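Local coordinates for protein probable serine protease HTRA3 (Homo sapiens, PDB 2P3W) that is probably a secreted serine protease whose PDZ domain recognises C-terminal peptides such as a phage-selected ligand, at residues I8-R13 and Q40-N45; S46-G51 and F96-E101. All blocks are in the same frame, centred on the assembly; numbering follows the deposited sequence. Where two conformers were deposited one is given.

Contact 1: residues I8-R13 and Q40-N45; sequences IGIRMR and QEVAPN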
loop_
_atom_site.group_PDB
_atom_site.type_symbol
_atom_site.label_atom_id
_atom_site.label_comp_id
_atom_site.label_asym_id
_atom_site.label_seq_id
_atom_site.Cartn_x
_atom_site.Cartn_y
_atom_site.Cartn_z
ATOM N N ILE A 8 3.785 -2.528 8.556
ATOM C CA ILE A 8 2.497 -2.731 9.225
ATOM C C ILE A 8 1.264 -2.597 8.328
ATOM O O ILE A 8 0.179 -3.032 8.717
ATOM C CB ILE A 8 2.319 -1.830 10.476
ATOM C CG1 ILE A 8 2.390 -0.344 10.137
ATOM C CG2 ILE A 8 3.388 -2.205 11.515
ATOM C CD1 ILE A 8 2.034 0.612 11.285
ATOM N N GLY A 9 1.410 -2.004 7.147
ATOM C CA GLY A 9 0.325 -1.984 6.188
ATOM C C GLY A 9 -0.672 -0.844 6.307
ATOM O O GLY A 9 -1.886 -1.050 6.159
ATOM N N ILE A 10 -0.171 0.365 6.543
ATOM C CA ILE A 10 -1.025 1.543 6.431
ATOM C C ILE A 10 -0.377 2.580 5.546
ATOM O O ILE A 10 0.864 2.648 5.486
ATOM C CB ILE A 10 -1.365 2.151 7.806
ATOM C CG1 ILE A 10 -0.128 2.654 8.519
ATOM C CG2 ILE A 10 -2.087 1.165 8.720
ATOM C CD1 ILE A 10 -0.480 3.551 9.733
ATOM N N ARG A 11 -1.214 3.391 4.883
ATOM C CA ARG A 11 -0.738 4.594 4.204
ATOM C C ARG A 11 -1.065 5.756 5.159
ATOM O O ARG A 11 -2.216 5.979 5.509
ATOM C CB ARG A 11 -1.365 4.744 2.821
ATOM C CG ARG A 11 -0.864 6.009 2.117
ATOM C CD ARG A 11 -0.706 5.854 0.633
ATOM N NE ARG A 11 -1.961 5.564 -0.055
ATOM C CZ ARG A 11 -2.890 6.460 -0.322
ATOM N NH1 ARG A 11 -2.728 7.711 0.050
ATOM N NH2 ARG A 11 -3.988 6.101 -0.989
ATOM N N MET A 12 -0.013 6.404 5.652
ATOM C CA MET A 12 -0.116 7.320 6.765
ATOM C C MET A 12 0.130 8.748 6.323
ATOM O O MET A 12 0.886 9.011 5.372
ATOM C CB MET A 12 0.892 6.922 7.861
ATOM C CG MET A 12 2.349 6.978 7.439
ATOM S SD MET A 12 3.537 6.698 8.752
ATOM C CE MET A 12 5.030 6.654 7.833
ATOM N N ARG A 13 -0.524 9.683 7.002
ATOM C CA ARG A 13 -0.373 11.101 6.764
ATOM C C ARG A 13 -0.189 11.829 8.101
ATOM O O ARG A 13 -0.913 11.552 9.065
ATOM C CB ARG A 13 -1.643 11.633 6.093
ATOM C CG ARG A 13 -1.868 11.096 4.699
ATOM C CD ARG A 13 -3.194 11.539 4.112
ATOM N NE ARG A 13 -3.303 12.992 3.966
ATOM C CZ ARG A 13 -4.424 13.651 3.662
ATOM N NH1 ARG A 13 -5.588 13.015 3.511
ATOM N NH2 ARG A 13 -4.395 14.972 3.518
ATOM N N GLN A 40 -4.788 6.947 6.294
ATOM C CA GLN A 40 -5.470 7.179 5.024
ATOM C C GLN A 40 -5.999 5.877 4.434
ATOM O O GLN A 40 -7.119 5.843 3.948
ATOM C CB GLN A 40 -4.540 7.900 4.037
ATOM C CG GLN A 40 -5.134 8.186 2.666
ATOM C CD GLN A 40 -6.293 9.158 2.652
ATOM O OE1 GLN A 40 -6.346 10.083 3.444
ATOM N NE2 GLN A 40 -7.196 8.994 1.677
ATOM N N GLU A 41 -5.186 4.822 4.460
ATOM C CA GLU A 41 -5.591 3.511 3.933
ATOM C C GLU A 41 -4.965 2.374 4.765
ATOM O O GLU A 41 -3.907 2.545 5.378
ATOM C CB GLU A 41 -5.152 3.336 2.466
ATOM C CG GLU A 41 -5.654 4.352 1.466
ATOM C CD GLU A 41 -7.172 4.359 1.284
ATOM O OE1 GLU A 41 -7.684 5.432 0.857
ATOM O OE2 GLU A 41 -7.841 3.321 1.558
ATOM N N VAL A 42 -5.662 1.231 4.798
ATOM C CA VAL A 42 -5.121 0.000 5.389
ATOM C C VAL A 42 -4.993 -1.069 4.315
ATOM O O VAL A 42 -5.953 -1.342 3.567
ATOM C CB VAL A 42 -6.039 -0.525 6.522
ATOM C CG1 VAL A 42 -5.428 -1.756 7.163
ATOM C CG2 VAL A 42 -6.305 0.572 7.555
ATOM N N ALA A 43 -3.809 -1.664 4.190
ATOM C CA ALA A 43 -3.609 -2.731 3.211
ATOM C C ALA A 43 -4.297 -4.040 3.677
ATOM O O ALA A 43 -4.299 -4.352 4.869
ATOM C CB ALA A 43 -2.115 -2.959 2.935
ATOM N N PRO A 44 -4.919 -4.791 2.754
ATOM C CA PRO A 44 -5.791 -5.932 3.126
ATOM C C PRO A 44 -5.187 -7.123 3.881
ATOM O O PRO A 44 -5.884 -7.745 4.685
ATOM C CB PRO A 44 -6.321 -6.442 1.780
ATOM C CG PRO A 44 -5.634 -5.681 0.752
ATOM C CD PRO A 44 -4.939 -4.531 1.299
ATOM N N ASN A 45 -3.950 -7.482 3.584
ATOM C CA ASN A 45 -3.361 -8.705 4.184
ATOM C C ASN A 45 -2.201 -8.322 5.092
ATOM O O ASN A 45 -1.103 -8.809 4.934
ATOM C CB ASN A 45 -2.869 -9.608 3.079
ATOM C CG ASN A 45 -4.012 -10.237 2.314
ATOM O OD1 ASN A 45 -4.804 -10.971 2.900
ATOM N ND2 ASN A 45 -4.118 -9.942 1.010
#

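Contact 2: residues S46-G51 and F96-E101; sequences SPSQRG and FSIAPE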
loop_
_atom_site.group_PDB
_atom_site.type_symbol
_atom_site.label_atom_id
_atom_site.label_comp_id
_atom_site.label_asym_id
_atom_site.label_seq_id
_atom_site.Cartn_x
_atom_site.Cartn_y
_atom_site.Cartn_z
ATOM N N SER A 46 -2.457 -7.443 6.048
ATOM C CA SER A 46 -1.389 -6.804 6.784
ATOM C C SER A 46 -1.588 -6.901 8.301
ATOM O O SER A 46 -2.694 -7.187 8.777
ATOM C CB SER A 46 -1.370 -5.313 6.435
ATOM O OG SER A 46 -2.583 -4.710 6.851
ATOM N N PRO A 47 -0.519 -6.650 9.059
ATOM C CA PRO A 47 -0.660 -6.562 10.516
ATOM C C PRO A 47 -1.770 -5.603 10.963
ATOM O O PRO A 47 -2.497 -5.909 11.907
ATOM C CB PRO A 47 0.703 -6.080 10.959
ATOM C CG PRO A 47 1.609 -6.635 9.928
ATOM C CD PRO A 47 0.887 -6.477 8.656
ATOM N N SER A 48 -1.881 -4.451 10.302
ATOM C CA SER A 48 -2.875 -3.451 10.675
ATOM C C SER A 48 -4.319 -3.938 10.400
ATOM O O SER A 48 -5.213 -3.785 11.248
ATOM C CB SER A 48 -2.572 -2.114 10.029
ATOM O OG SER A 48 -1.324 -1.609 10.475
ATOM N N GLN A 49 -4.531 -4.594 9.261
ATOM C CA GLN A 49 -5.846 -5.158 8.973
ATOM C C GLN A 49 -6.202 -6.266 9.980
ATOM O O GLN A 49 -7.285 -6.272 10.588
ATOM C CB GLN A 49 -5.923 -5.668 7.537
ATOM C CG GLN A 49 -7.302 -6.190 7.158
ATOM C CD GLN A 49 -8.397 -5.125 7.185
ATOM O OE1 GLN A 49 -8.182 -3.967 6.800
ATOM N NE2 GLN A 49 -9.611 -5.535 7.590
ATOM N N ARG A 50 -5.267 -7.179 10.210
ATOM C CA ARG A 50 -5.509 -8.295 11.131
ATOM C C ARG A 50 -5.749 -7.806 12.564
ATOM O O ARG A 50 -6.524 -8.400 13.328
ATOM C CB ARG A 50 -4.313 -9.240 11.122
ATOM C CG ARG A 50 -4.110 -9.990 9.810
ATOM C CD ARG A 50 -2.971 -11.039 9.919
ATOM N NE ARG A 50 -1.603 -10.557 10.148
ATOM C CZ ARG A 50 -0.729 -10.213 9.190
ATOM N NH1 ARG A 50 -1.089 -10.221 7.910
ATOM N NH2 ARG A 50 0.509 -9.828 9.506
ATOM N N GLY A 51 -5.075 -6.713 12.910
ATOM C CA GLY A 51 -5.074 -6.191 14.274
ATOM C C GLY A 51 -6.221 -5.268 14.615
ATOM O O GLY A 51 -6.430 -4.969 15.806
ATOM N N PHE A 96 -3.984 -1.120 20.373
ATOM C CA PHE A 96 -3.741 -2.261 19.477
ATOM C C PHE A 96 -2.290 -2.725 19.677
ATOM O O PHE A 96 -1.437 -1.932 20.025
ATOM C CB PHE A 96 -3.925 -1.878 18.010
ATOM C CG PHE A 96 -5.320 -1.444 17.655
ATOM C CD1 PHE A 96 -6.311 -2.371 17.463
ATOM C CD2 PHE A 96 -5.645 -0.098 17.589
ATOM C CE1 PHE A 96 -7.625 -1.978 17.173
ATOM C CE2 PHE A 96 -6.953 0.299 17.278
ATOM C CZ PHE A 96 -7.934 -0.644 17.069
ATOM N N SER A 97 -2.047 -4.027 19.519
ATOM C CA SER A 97 -0.675 -4.523 19.517
ATOM C C SER A 97 -0.417 -5.123 18.149
ATOM O O SER A 97 -0.950 -6.141 17.764
ATOM C CB SER A 97 -0.367 -5.503 20.639
ATOM O OG SER A 97 1.023 -5.786 20.616
ATOM N N ILE A 98 0.377 -4.388 17.392
ATOM C CA ILE A 98 0.572 -4.653 15.973
ATOM C C ILE A 98 2.018 -5.030 15.759
ATOM O O ILE A 98 2.906 -4.183 15.850
ATOM C CB ILE A 98 0.258 -3.408 15.078
ATOM C CG1 ILE A 98 -1.171 -2.862 15.345
ATOM C CG2 ILE A 98 0.454 -3.760 13.631
ATOM C CD1 ILE A 98 -2.287 -3.860 15.096
ATOM N N ALA A 99 2.271 -6.312 15.492
ATOM C CA ALA A 99 3.619 -6.768 15.167
ATOM C C ALA A 99 3.982 -6.549 13.699
ATOM O O ALA A 99 3.316 -7.112 12.819
ATOM C CB ALA A 99 3.735 -8.284 15.497
ATOM N N PRO A 100 5.028 -5.743 13.411
ATOM C CA PRO A 100 5.423 -5.607 11.999
ATOM C C PRO A 100 5.756 -6.956 11.381
ATOM O O PRO A 100 6.431 -7.756 11.995
ATOM C CB PRO A 100 6.675 -4.697 12.052
ATOM C CG PRO A 100 6.499 -3.904 13.325
ATOM C CD PRO A 100 5.827 -4.875 14.301
ATOM N N GLU A 101 5.214 -7.208 10.202
ATOM C CA GLU A 101 5.540 -8.376 9.378
ATOM C C GLU A 101 6.882 -8.171 8.705
ATOM O O GLU A 101 7.182 -7.085 8.234
ATOM C CB GLU A 101 4.450 -8.560 8.328
ATOM C CG GLU A 101 4.595 -9.782 7.453
ATOM C CD GLU A 101 3.288 -10.146 6.704
ATOM O OE1 GLU A 101 2.156 -9.704 7.092
ATOM O OE2 GLU A 101 3.415 -10.865 5.678
HETATM O O HOH W 1 1.700 -9.302 12.341
HETATM O O HOH W 2 -4.089 -5.810 18.070
#

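Contact 1: residues I8-R13 and Q40-N45
Gly9 and Ala43 sit just beyond the paired strand ends, before strand 10-13 and after strand 40-42, and extend the antiparallel pairing: Ala43 N donates to Gly9 O at 2.8 Å. Ile10 and Val42 follow as a non-hydrogen-bonded pair, accompanied by a CA-H...O contact from Ile10 CA to Glu41 O, then Arg11 and Glu41 as a hydrogen-bonded one, with Arg11 N 2.9 Å from Glu41 O. Gln40 and Glu41 both face Arg11, a classic beta bulge; Arg11 O takes Gln40 N at 2.9 Å, almost head-on (C=O...N 171°), and Glu41 N only weakly. Packing is tightest at the buried Arg11 side chain, which leaves with CG anti to the backbone N (chi1 180°) and runs alongside both bulge residues: Glu41 CG sits over one guanidinium face, 3.4 Å from Arg11 NH2, and Gln40 CG is 3.6 Å from Arg11 NH1.

The end at Arg13 is looser and partly exposed, with one side-chain hydrogen bond, Arg13 NH1 to Gln40 OE1 at 3.0 Å; the oxygen lies in the guanidinium plane, the donor 42° out of the amide plane.

Strand 10-13 is the ligand-binding edge of the PDZ domain, backed by strand 37-42. Arg11 NH2 and Glu41 OE1, 4.2 Å apart with no N-H aimed at the oxygen, probably attract only through space; the directed bonds run from Arg11 NH1 to Phe108 O of the second subunit and from Glu41 OE2 to Asn45 ND2 of the second subunit.

Contact 2: residues S46-G51 and F96-E101
Glu101 lies across the start of helix 47-51 and touches it at both ends of its side chain. Glu101 CB rests on the Pro47 ring, 3.8 Å from Pro47 CG. The side chain then leaves anti to the backbone N (chi1 -176°) and stays extended, which carries the carboxylate past the proline to Arg50: Glu101 CD comes within 4.0 Å of Arg50 NH2, and Glu101 OE1 makes a salt bridge to Arg50 NH2 at 2.9 Å. That oxygen lies near the guanidinium plane but is approached on its anti side; a weak bond from Arg50 NH1 is added. One face of the guanidinium lies over the peptide link of Ser46 and Pro47.

This single-turn helix is the short one of the PDZ fold, packed against strand 96-98, with Ser46 as its N-cap, OG accepting from Gln49 N. Ile98, on the strand, points its side chain at the helix: Ile98 CG2 meets Pro47 CB at 3.5 Å, and Ile98 CD1 reaches Gly51 CA at 3.7 Å. Phe96 closes the far end, its CD1 3.1 Å from Gly51 O. Water joins the more open margins, one molecule bridging Arg50 NH2 and Ala99 O, another accepting from Ser97 N and donating weakly to Gly51 O.

In the fold
Contacts 1 and 2 follow in series along the chain, their centres about 10 Å apart in one PDZ domain. Strand 37-42 of contact 1 leads through Ala43 to Asn45 directly into helix 47-51 of contact 2, and both contacts reach the same antiparallel sheet. They touch where Ser48 OG meets Ile8 O at 2.7 Å, probably a hydrogen bond, and where Ile10 packs on Ser48. The phage-derived sequence at the C terminus of the second subunit adds a strand antiparallel to 10-14, and its last residue, Val112 of that subunit, packs on Ile10, consistent with PDZ ligand binding. Contact 2 joins the short helix, which touches segment 8-13 through Ser48, to strand 92-103.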